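Local coordinates for protein peptidyl-prolyl cis-trans isomerase ([Pseudomonas syringae] pv. tomato str. DC3000, PDB 5XB0) that probably catalyses the cis-trans isomerisation of peptide bonds preceding proline, the chain being the C-terminal FKBP-type domain of a longer protein, at residues K45-Y56 / W84-P92; M91-P102 / P121-V131. One frame throughout, in Å; residues are numbered along the deposited sequence.

Contact 1 (K45-Y56 / W84-P92); sequences KPDANGRVEVRY and WTSALQNMP
Q89 lies flat against A48 and turns its amide back to the helix 82-87: NE2 donates to T85 O at 2.8 Å with an almost straight N-H of 171°, T85 O lying in the amide plane while the donor stands above the carbonyl plane. That bond fixes the rotation of the amide, and Q89 OE1 is left 3.4 Å from A48 CB. A water sits 2.9 Å from both P46 O and Q89 O, between the two backbones. P46 packs its CG against the carbonyl of L88, 3.1 Å from L88 O. M91 O is buried with no hydrogen-bond partner in the model, and meets instead the C-H of K45 CA, 3.5 Å from M91 O. K45 leaves along an extended chain that brings CE beside N90 O.

Deeper in, V52 CG2 meets L88 CD1, and V54 CG2 reaches W84 CZ3 at 4.1 Å. The indole drives its edge into Y56: W84 CH2 stands 4.0 Å from Y56 CG in a T-shaped stack with planes at 83°. Y56 CG lies between its backbone N and carbonyl carbon (chi1 69°), turning the ring face to the indole; its OH bonds to D67. As in other FKBPs, W84 probably floors the proline pocket; the tartrate beside it probably comes from the crystallisation liquor. Across this contact V54 and Y56 meet the indole through carbon alone, as V52 meets L88, whereas the loop end is joined through water and C-H to carbonyl contacts.

Contact 2 (M91-P102 / P121-V131); sequences MPTGAKWRLVIP and PLVFEIELIAV
Strands 96-101 and 122-132 form an antiparallel ladder in the curved sheet of the FKBP fold, which wraps round the short helix 82-87. Paired bonds join W97 with I126, L99 with F124 and I101 with L122; F124 N to L99 O, 2.8 Å and 172°, is the straightest. Two further backbone bonds of L128, accepting from G94 N and donating to A95 O, carry the pairing into the type II turn P92-A95.

On the face with L99, F124 and I126, I101 CD1 packs obliquely on the F124 ring, 3.6 Å from F124 CD2, and L99 CD1 meets I126 CD1 at 3.8 Å. Beyond them, L128 CD2 comes 3.2 Å from M91 O, while M91 SD slides past L128 CB. With CG anti to the backbone N (chi1 -169°), M91 runs over W97, its CG above the centre of the indole.

On the other face V123 CG1 lies over one face of the R98 guanidinium, 3.7 Å from R98 NE. K96 and E127 run side by side, but K96 NZ bonds to T39. The ladder thus separates two chemistries: an apolar face toward the helix and pocket, and a mixed one where R98 covers V123 and salt-bridges E20 of helix 6-21, while V100 packs on M17 of that helix.

The two contacts share M91 and P92, where the chain leaves the helical segment and heads into the ladder of contact 2. They also meet through the sheet: strand 51-59 of contact 1 neighbours strand 122-132 of contact 2, and E53 probably bonds to both I129 and A130 across a classic beta bulge. Contact 1 packs the helix 82-87 and the residues following it on a strand and the loop leading into it, with a more exposed edge around K45, A48 and Q89; contact 2 is a backbone-bonded ladder nearer the centre of the chain. W84 joins them, its ring edge-to-face with F124 as well, so both contribute aromatic rings to the same probable substrate pocket.

Contact 1 (K45-Y56 / W84-P92)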
loop_
_atom_site.group_PDB
_atom_site.type_symbol
_atom_site.label_atom_id
_atom_site.label_comp_id
_atom_site.label_asym_id
_atom_site.label_seq_id
_atom_site.Cartn_x
_atom_site.Cartn_y
_atom_site.Cartn_z
ATOM N N LYS A 45 4.983 15.616 7.052
ATOM C CA LYS A 45 5.228 14.417 6.257
ATOM C C LYS A 45 6.464 13.726 6.809
ATOM O O LYS A 45 7.377 14.393 7.310
ATOM C CB LYS A 45 5.452 14.761 4.780
ATOM C CG LYS A 45 4.264 15.378 4.078
ATOM C CD LYS A 45 4.679 15.946 2.732
ATOM C CE LYS A 45 3.486 16.527 1.988
ATOM N NZ LYS A 45 3.914 17.305 0.783
ATOM N N PRO A 46 6.513 12.389 6.700
ATOM C CA PRO A 46 7.685 11.659 7.201
ATOM C C PRO A 46 8.857 11.685 6.235
ATOM O O PRO A 46 8.655 11.773 5.024
ATOM C CB PRO A 46 7.163 10.236 7.352
ATOM C CG PRO A 46 6.153 10.112 6.262
ATOM C CD PRO A 46 5.482 11.471 6.174
ATOM N N ASP A 47 10.064 11.612 6.782
ATOM C CA ASP A 47 11.271 11.459 5.985
ATOM C C ASP A 47 11.452 10.004 5.590
ATOM O O ASP A 47 10.918 9.100 6.244
ATOM C CB ASP A 47 12.495 11.938 6.760
ATOM C CG ASP A 47 12.505 13.443 6.977
ATOM O OD1 ASP A 47 11.861 14.182 6.197
ATOM O OD2 ASP A 47 13.184 13.888 7.923
ATOM N N ALA A 48 12.233 9.779 4.535
ATOM C CA ALA A 48 12.475 8.435 4.034
ATOM C C ALA A 48 13.061 7.525 5.112
ATOM O O ALA A 48 12.812 6.319 5.116
ATOM C CB ALA A 48 13.408 8.484 2.817
ATOM N N ASN A 49 13.843 8.095 6.020
ATOM C CA ASN A 49 14.431 7.311 7.100
ATOM C C ASN A 49 13.775 7.590 8.445
ATOM O O ASN A 49 14.380 7.369 9.496
ATOM C CB ASN A 49 15.928 7.578 7.196
ATOM C CG ASN A 49 16.238 9.008 7.597
ATOM O OD1 ASN A 49 15.399 9.905 7.472
ATOM N ND2 ASN A 49 17.449 9.228 8.083
ATOM N N GLY A 50 12.539 8.074 8.407
ATOM C CA GLY A 50 11.810 8.355 9.625
ATOM C C GLY A 50 10.824 7.265 9.994
ATOM O O GLY A 50 10.892 6.141 9.480
ATOM N N ARG A 51 9.915 7.610 10.902
ATOM C CA ARG A 51 8.881 6.701 11.369
ATOM C C ARG A 51 7.492 7.290 11.164
ATOM O O ARG A 51 7.312 8.505 11.206
ATOM C CB ARG A 51 9.076 6.377 12.855
ATOM C CG ARG A 51 10.424 5.765 13.199
ATOM C CD ARG A 51 10.729 5.932 14.676
ATOM N NE ARG A 51 10.006 4.982 15.517
ATOM C CZ ARG A 51 9.222 5.323 16.537
ATOM N NH1 ARG A 51 9.041 6.602 16.850
ATOM N NH2 ARG A 51 8.617 4.383 17.248
ATOM N N VAL A 52 6.526 6.408 10.944
ATOM C CA VAL A 52 5.117 6.771 10.854
ATOM C C VAL A 52 4.325 6.047 11.922
ATOM O O VAL A 52 4.597 4.889 12.238
ATOM C CB VAL A 52 4.524 6.441 9.463
ATOM C CG1 VAL A 52 5.210 7.274 8.402
ATOM C CG2 VAL A 52 4.646 4.942 9.119
ATOM N N GLU A 53 3.361 6.742 12.506
ATOM C CA GLU A 53 2.415 6.101 13.408
ATOM C C GLU A 53 1.102 6.048 12.658
ATOM O O GLU A 53 0.566 7.088 12.270
ATOM C CB GLU A 53 2.273 6.863 14.726
ATOM C CG GLU A 53 1.466 6.097 15.778
ATOM C CD GLU A 53 1.156 6.923 17.018
ATOM O OE1 GLU A 53 1.080 8.165 16.922
ATOM O OE2 GLU A 53 0.991 6.325 18.107
ATOM N N VAL A 54 0.584 4.840 12.436
ATOM C CA VAL A 54 -0.556 4.669 11.553
ATOM C C VAL A 54 -1.643 3.769 12.129
ATOM O O VAL A 54 -1.386 2.935 12.990
ATOM C CB VAL A 54 -0.126 4.072 10.189
ATOM C CG1 VAL A 54 0.748 5.075 9.424
ATOM C CG2 VAL A 54 0.592 2.722 10.389
ATOM N N ARG A 55 -2.865 3.971 11.651
ATOM C CA ARG A 55 -3.869 2.921 11.641
ATOM C C ARG A 55 -3.960 2.446 10.210
ATOM O O ARG A 55 -3.823 3.248 9.282
ATOM C CB ARG A 55 -5.233 3.428 12.101
ATOM C CG ARG A 55 -5.300 3.909 13.512
ATOM C CD ARG A 55 -6.746 4.200 13.880
ATOM N NE ARG A 55 -6.867 4.457 15.303
ATOM C CZ ARG A 55 -6.752 5.660 15.841
ATOM N NH1 ARG A 55 -6.532 6.714 15.067
ATOM N NH2 ARG A 55 -6.870 5.811 17.149
ATOM N N TYR A 56 -4.210 1.157 10.007
ATOM C CA TYR A 56 -4.281 0.657 8.643
ATOM C C TYR A 56 -5.135 -0.595 8.525
ATOM O O TYR A 56 -5.312 -1.349 9.474
ATOM C CB TYR A 56 -2.879 0.373 8.086
ATOM C CG TYR A 56 -2.181 -0.802 8.734
ATOM C CD1 TYR A 56 -1.484 -0.644 9.926
ATOM C CD2 TYR A 56 -2.222 -2.071 8.160
ATOM C CE1 TYR A 56 -0.852 -1.726 10.547
ATOM C CE2 TYR A 56 -1.593 -3.162 8.776
ATOM C CZ TYR A 56 -0.897 -2.974 9.959
ATOM O OH TYR A 56 -0.271 -4.038 10.576
ATOM N N TRP A 84 5.140 1.406 0.766
ATOM C CA TRP A 84 4.902 2.330 1.885
ATOM C C TRP A 84 6.025 3.364 1.982
ATOM O O TRP A 84 5.783 4.553 2.201
ATOM C CB TRP A 84 4.798 1.580 3.218
ATOM C CG TRP A 84 3.449 0.991 3.540
ATOM C CD1 TRP A 84 2.551 0.457 2.664
ATOM C CD2 TRP A 84 2.865 0.879 4.839
ATOM N NE1 TRP A 84 1.435 0.017 3.342
ATOM C CE2 TRP A 84 1.609 0.262 4.679
ATOM C CE3 TRP A 84 3.287 1.238 6.126
ATOM C CZ2 TRP A 84 0.763 0.003 5.758
ATOM C CZ3 TRP A 84 2.442 0.980 7.204
ATOM C CH2 TRP A 84 1.199 0.364 7.009
ATOM N N THR A 85 7.262 2.895 1.848
ATOM C CA THR A 85 8.414 3.779 1.956
ATOM C C THR A 85 8.298 4.996 1.047
ATOM O O THR A 85 8.511 6.126 1.468
ATOM C CB THR A 85 9.706 3.039 1.619
ATOM O OG1 THR A 85 9.820 1.884 2.458
ATOM C CG2 THR A 85 10.907 3.955 1.852
ATOM N N SER A 86 7.975 4.760 -0.216
ATOM C CA SER A 86 7.890 5.859 -1.156
ATOM C C SER A 86 6.591 6.634 -0.994
ATOM O O SER A 86 6.602 7.856 -0.973
ATOM C CB SER A 86 8.021 5.355 -2.594
ATOM O OG SER A 86 7.066 4.352 -2.864
ATOM N N ALA A 87 5.470 5.930 -0.900
ATOM C CA ALA A 87 4.192 6.629 -0.941
ATOM C C ALA A 87 3.998 7.509 0.288
ATOM O O ALA A 87 3.523 8.642 0.180
ATOM C CB ALA A 87 3.043 5.637 -1.066
ATOM N N LEU A 88 4.378 7.001 1.456
ATOM C CA LEU A 88 4.020 7.712 2.683
ATOM C C LEU A 88 4.845 8.990 2.885
ATOM O O LEU A 88 4.459 9.871 3.659
ATOM C CB LEU A 88 4.143 6.784 3.888
ATOM C CG LEU A 88 3.132 5.634 3.902
ATOM C CD1 LEU A 88 3.206 4.838 5.213
ATOM C CD2 LEU A 88 1.712 6.153 3.664
ATOM N N GLN A 89 5.956 9.130 2.165
ATOM C CA GLN A 89 6.703 10.394 2.222
ATOM C C GLN A 89 5.891 11.573 1.688
ATOM O O GLN A 89 6.229 12.732 1.943
ATOM C CB GLN A 89 8.006 10.274 1.434
ATOM C CG GLN A 89 9.025 9.405 2.132
ATOM C CD GLN A 89 10.281 9.240 1.307
ATOM O OE1 GLN A 89 11.034 10.199 1.093
ATOM N NE2 GLN A 89 10.499 8.028 0.811
ATOM N N ASN A 90 4.820 11.269 0.961
ATOM C CA ASN A 90 3.928 12.283 0.415
ATOM C C ASN A 90 2.793 12.656 1.350
ATOM O O ASN A 90 2.057 13.618 1.096
ATOM C CB ASN A 90 3.325 11.783 -0.892
ATOM C CG ASN A 90 4.366 11.540 -1.946
ATOM O OD1 ASN A 90 4.915 12.486 -2.499
ATOM N ND2 ASN A 90 4.651 10.273 -2.227
ATOM N N MET A 91 2.643 11.889 2.423
ATOM C CA MET A 91 1.415 11.923 3.203
ATOM C C MET A 91 1.517 12.818 4.433
ATOM O O MET A 91 2.370 12.603 5.284
ATOM C CB MET A 91 1.049 10.504 3.633
ATOM C CG MET A 91 -0.342 10.410 4.218
ATOM S SD MET A 91 -0.772 8.704 4.602
ATOM C CE MET A 91 -2.489 8.900 5.087
ATOM N N PRO A 92 0.643 13.831 4.537
ATOM C CA PRO A 92 0.675 14.709 5.713
ATOM C C PRO A 92 -0.042 14.088 6.913
ATOM O O PRO A 92 -1.052 13.402 6.736
ATOM C CB PRO A 92 -0.051 15.970 5.232
ATOM C CG PRO A 92 -0.992 15.476 4.189
ATOM C CD PRO A 92 -0.354 14.265 3.541
HETATM O O HOH W 1 8.653 13.869 2.990
#

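Contact 2 (M91-P102 / P121-V131)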
loop_
_atom_site.group_PDB
_atom_site.type_symbol
_atom_site.label_atom_id
_atom_site.label_comp_id
_atom_site.label_asym_id
_atom_site.label_seq_id
_atom_site.Cartn_x
_atom_site.Cartn_y
_atom_site.Cartn_z
ATOM N N MET A 91 2.643 11.889 2.423
ATOM C CA MET A 91 1.415 11.923 3.203
ATOM C C MET A 91 1.517 12.818 4.433
ATOM O O MET A 91 2.370 12.603 5.284
ATOM C CB MET A 91 1.049 10.504 3.633
ATOM C CG MET A 91 -0.342 10.410 4.218
ATOM S SD MET A 91 -0.772 8.704 4.602
ATOM C CE MET A 91 -2.489 8.900 5.087
ATOM N N PRO A 92 0.643 13.831 4.537
ATOM C CA PRO A 92 0.675 14.709 5.713
ATOM C C PRO A 92 -0.042 14.088 6.913
ATOM O O PRO A 92 -1.052 13.402 6.736
ATOM C CB PRO A 92 -0.051 15.970 5.232
ATOM C CG PRO A 92 -0.992 15.476 4.189
ATOM C CD PRO A 92 -0.354 14.265 3.541
ATOM N N THR A 93 0.476 14.328 8.112
ATOM C CA THR A 93 -0.186 13.840 9.318
ATOM C C THR A 93 -1.637 14.322 9.345
ATOM O O THR A 93 -1.926 15.474 9.014
ATOM C CB THR A 93 0.558 14.289 10.570
ATOM O OG1 THR A 93 1.882 13.733 10.552
ATOM C CG2 THR A 93 -0.152 13.814 11.814
ATOM N N GLY A 94 -2.556 13.424 9.685
ATOM C CA GLY A 94 -3.970 13.760 9.701
ATOM C C GLY A 94 -4.736 13.236 8.495
ATOM O O GLY A 94 -5.968 13.109 8.527
ATOM N N ALA A 95 -4.025 12.941 7.418
ATOM C CA ALA A 95 -4.694 12.447 6.216
ATOM C C ALA A 95 -5.152 10.995 6.377
ATOM O O ALA A 95 -4.622 10.247 7.208
ATOM C CB ALA A 95 -3.780 12.573 5.007
ATOM N N LYS A 96 -6.147 10.620 5.576
ATOM C CA LYS A 96 -6.568 9.226 5.404
ATOM C C LYS A 96 -6.512 8.935 3.913
ATOM O O LYS A 96 -7.192 9.606 3.120
ATOM C CB LYS A 96 -7.984 8.976 5.938
ATOM C CG LYS A 96 -8.190 9.306 7.412
ATOM C CD LYS A 96 -9.434 8.589 7.954
ATOM C CE LYS A 96 -10.111 9.374 9.071
ATOM N NZ LYS A 96 -10.778 10.606 8.555
ATOM N N TRP A 97 -5.693 7.955 3.540
ATOM C CA TRP A 97 -5.423 7.606 2.147
ATOM C C TRP A 97 -5.737 6.155 1.834
ATOM O O TRP A 97 -5.536 5.276 2.673
ATOM C CB TRP A 97 -3.950 7.851 1.804
ATOM C CG TRP A 97 -3.597 9.276 1.533
ATOM C CD1 TRP A 97 -4.401 10.373 1.684
ATOM C CD2 TRP A 97 -2.345 9.760 1.038
ATOM N NE1 TRP A 97 -3.722 11.514 1.312
ATOM C CE2 TRP A 97 -2.464 11.160 0.899
ATOM C CE3 TRP A 97 -1.134 9.140 0.683
ATOM C CZ2 TRP A 97 -1.413 11.961 0.446
ATOM C CZ3 TRP A 97 -0.098 9.935 0.212
ATOM C CH2 TRP A 97 -0.250 11.330 0.101
ATOM N N ARG A 98 -6.209 5.915 0.611
ATOM C CA ARG A 98 -6.261 4.581 0.037
ATOM C C ARG A 98 -5.061 4.438 -0.883
ATOM O O ARG A 98 -4.804 5.314 -1.709
ATOM C CB ARG A 98 -7.578 4.365 -0.722
ATOM C CG ARG A 98 -7.672 3.033 -1.474
ATOM C CD ARG A 98 -9.108 2.862 -1.980
ATOM N NE ARG A 98 -9.412 1.541 -2.520
ATOM C CZ ARG A 98 -9.168 1.203 -3.779
ATOM N NH1 ARG A 98 -8.590 2.086 -4.582
ATOM N NH2 ARG A 98 -9.480 -0.011 -4.230
ATOM N N LEU A 99 -4.289 3.379 -0.687
ATOM C CA LEU A 99 -3.146 3.079 -1.547
ATOM C C LEU A 99 -3.343 1.748 -2.229
ATOM O O LEU A 99 -3.649 0.760 -1.568
ATOM C CB LEU A 99 -1.841 3.025 -0.745
ATOM C CG LEU A 99 -1.378 4.273 -0.010
ATOM C CD1 LEU A 99 -0.040 3.989 0.679
ATOM C CD2 LEU A 99 -1.245 5.451 -0.975
ATOM N N VAL A 100 -3.127 1.704 -3.536
ATOM C CA VAL A 100 -3.069 0.437 -4.249
ATOM C C VAL A 100 -1.627 0.246 -4.675
ATOM O O VAL A 100 -1.072 1.082 -5.382
ATOM C CB VAL A 100 -3.994 0.400 -5.482
ATOM C CG1 VAL A 100 -3.973 -0.984 -6.117
ATOM C CG2 VAL A 100 -5.419 0.760 -5.083
ATOM N N ILE A 101 -1.024 -0.846 -4.224
ATOM C CA ILE A 101 0.413 -1.048 -4.372
ATOM C C ILE A 101 0.666 -2.259 -5.259
ATOM O O ILE A 101 0.207 -3.367 -4.945
ATOM C CB ILE A 101 1.073 -1.232 -2.979
ATOM C CG1 ILE A 101 0.752 -0.004 -2.109
ATOM C CG2 ILE A 101 2.572 -1.453 -3.095
ATOM C CD1 ILE A 101 1.276 -0.081 -0.696
ATOM N N PRO A 102 1.388 -2.062 -6.378
ATOM C CA PRO A 102 1.706 -3.204 -7.250
ATOM C C PRO A 102 2.567 -4.215 -6.533
ATOM O O PRO A 102 3.291 -3.857 -5.595
ATOM C CB PRO A 102 2.461 -2.569 -8.432
ATOM C CG PRO A 102 3.006 -1.300 -7.888
ATOM C CD PRO A 102 2.016 -0.814 -6.844
ATOM N N PRO A 121 -1.225 -7.553 -6.070
ATOM C CA PRO A 121 -1.285 -6.150 -5.644
ATOM C C PRO A 121 -2.055 -6.020 -4.327
ATOM O O PRO A 121 -2.936 -6.829 -4.054
ATOM C CB PRO A 121 -2.013 -5.456 -6.799
ATOM C CG PRO A 121 -2.799 -6.545 -7.470
ATOM C CD PRO A 121 -2.073 -7.839 -7.241
ATOM N N LEU A 122 -1.708 -5.034 -3.510
ATOM C CA LEU A 122 -2.324 -4.889 -2.190
ATOM C C LEU A 122 -3.070 -3.571 -2.085
ATOM O O LEU A 122 -2.631 -2.565 -2.636
ATOM C CB LEU A 122 -1.265 -4.970 -1.091
ATOM C CG LEU A 122 -0.393 -6.229 -1.092
ATOM C CD1 LEU A 122 0.604 -6.184 0.065
ATOM C CD2 LEU A 122 -1.284 -7.464 -0.998
ATOM N N VAL A 123 -4.188 -3.577 -1.363
ATOM C CA VAL A 123 -4.981 -2.365 -1.167
ATOM C C VAL A 123 -4.973 -1.990 0.301
ATOM O O VAL A 123 -5.405 -2.769 1.140
ATOM C CB VAL A 123 -6.429 -2.555 -1.637
ATOM C CG1 VAL A 123 -7.202 -1.262 -1.502
ATOM C CG2 VAL A 123 -6.450 -3.053 -3.094
ATOM N N PHE A 124 -4.448 -0.809 0.609
ATOM C CA PHE A 124 -4.390 -0.336 1.992
ATOM C C PHE A 124 -5.296 0.850 2.221
ATOM O O PHE A 124 -5.419 1.716 1.364
ATOM C CB PHE A 124 -2.970 0.081 2.364
ATOM C CG PHE A 124 -2.026 -1.056 2.531
ATOM C CD1 PHE A 124 -1.868 -1.657 3.768
ATOM C CD2 PHE A 124 -1.267 -1.508 1.464
ATOM C CE1 PHE A 124 -0.975 -2.712 3.931
ATOM C CE2 PHE A 124 -0.380 -2.570 1.623
ATOM C CZ PHE A 124 -0.234 -3.163 2.861
ATOM N N GLU A 125 -5.924 0.899 3.388
ATOM C CA GLU A 125 -6.462 2.159 3.862
ATOM C C GLU A 125 -5.623 2.570 5.066
ATOM O O GLU A 125 -5.453 1.780 5.981
ATOM C CB GLU A 125 -7.943 2.028 4.210
ATOM C CG GLU A 125 -8.792 1.802 2.963
ATOM C CD GLU A 125 -10.241 2.204 3.138
ATOM O OE1 GLU A 125 -10.547 2.959 4.088
ATOM O OE2 GLU A 125 -11.073 1.770 2.313
ATOM N N ILE A 126 -5.076 3.785 5.036
ATOM C CA ILE A 126 -4.113 4.232 6.036
ATOM C C ILE A 126 -4.495 5.591 6.596
ATOM O O ILE A 126 -4.795 6.508 5.846
ATOM C CB ILE A 126 -2.693 4.326 5.439
ATOM C CG1 ILE A 126 -2.254 2.967 4.895
ATOM C CG2 ILE A 126 -1.699 4.849 6.472
ATOM C CD1 ILE A 126 -0.936 3.003 4.185
ATOM N N GLU A 127 -4.503 5.703 7.918
ATOM C CA GLU A 127 -4.627 6.994 8.589
ATOM C C GLU A 127 -3.287 7.340 9.216
ATOM O O GLU A 127 -2.747 6.557 10.001
ATOM C CB GLU A 127 -5.719 6.971 9.659
ATOM C CG GLU A 127 -5.890 8.345 10.320
ATOM C CD GLU A 127 -6.976 8.386 11.369
ATOM O OE1 GLU A 127 -7.444 9.509 11.669
ATOM O OE2 GLU A 127 -7.351 7.311 11.894
ATOM N N LEU A 128 -2.734 8.496 8.862
ATOM C CA LEU A 128 -1.442 8.876 9.419
ATOM C C LEU A 128 -1.661 9.713 10.688
ATOM O O LEU A 128 -2.142 10.845 10.635
ATOM C CB LEU A 128 -0.610 9.634 8.383
ATOM C CG LEU A 128 0.807 9.993 8.826
ATOM C CD1 LEU A 128 1.667 8.758 9.171
ATOM C CD2 LEU A 128 1.483 10.808 7.750
ATOM N N ILE A 129 -1.308 9.138 11.829
ATOM C CA ILE A 129 -1.583 9.752 13.123
ATOM C C ILE A 129 -0.462 10.691 13.558
ATOM O O ILE A 129 -0.707 11.748 14.155
ATOM C CB ILE A 129 -1.788 8.668 14.203
ATOM C CG1 ILE A 129 -2.882 7.693 13.773
ATOM C CG2 ILE A 129 -2.128 9.288 15.553
ATOM C CD1 ILE A 129 -4.191 8.361 13.503
ATOM N N ALA A 130 0.771 10.288 13.262
ATOM C CA ALA A 130 1.947 11.047 13.658
ATOM C C ALA A 130 3.165 10.577 12.871
ATOM O O ALA A 130 3.168 9.506 12.274
ATOM C CB ALA A 130 2.201 10.909 15.150
ATOM N N VAL A 131 4.190 11.412 12.854
ATOM C CA VAL A 131 5.471 11.040 12.275
ATOM C C VAL A 131 6.564 11.431 13.247
ATOM O O VAL A 131 6.355 12.260 14.134
ATOM C CB VAL A 131 5.734 11.717 10.907
ATOM C CG1 VAL A 131 4.627 11.366 9.893
ATOM C CG2 VAL A 131 5.882 13.216 11.072
HETATM O O HOH W 2 3.203 14.370 13.086
HETATM O O HOH W 3 -7.647 11.265 9.900
#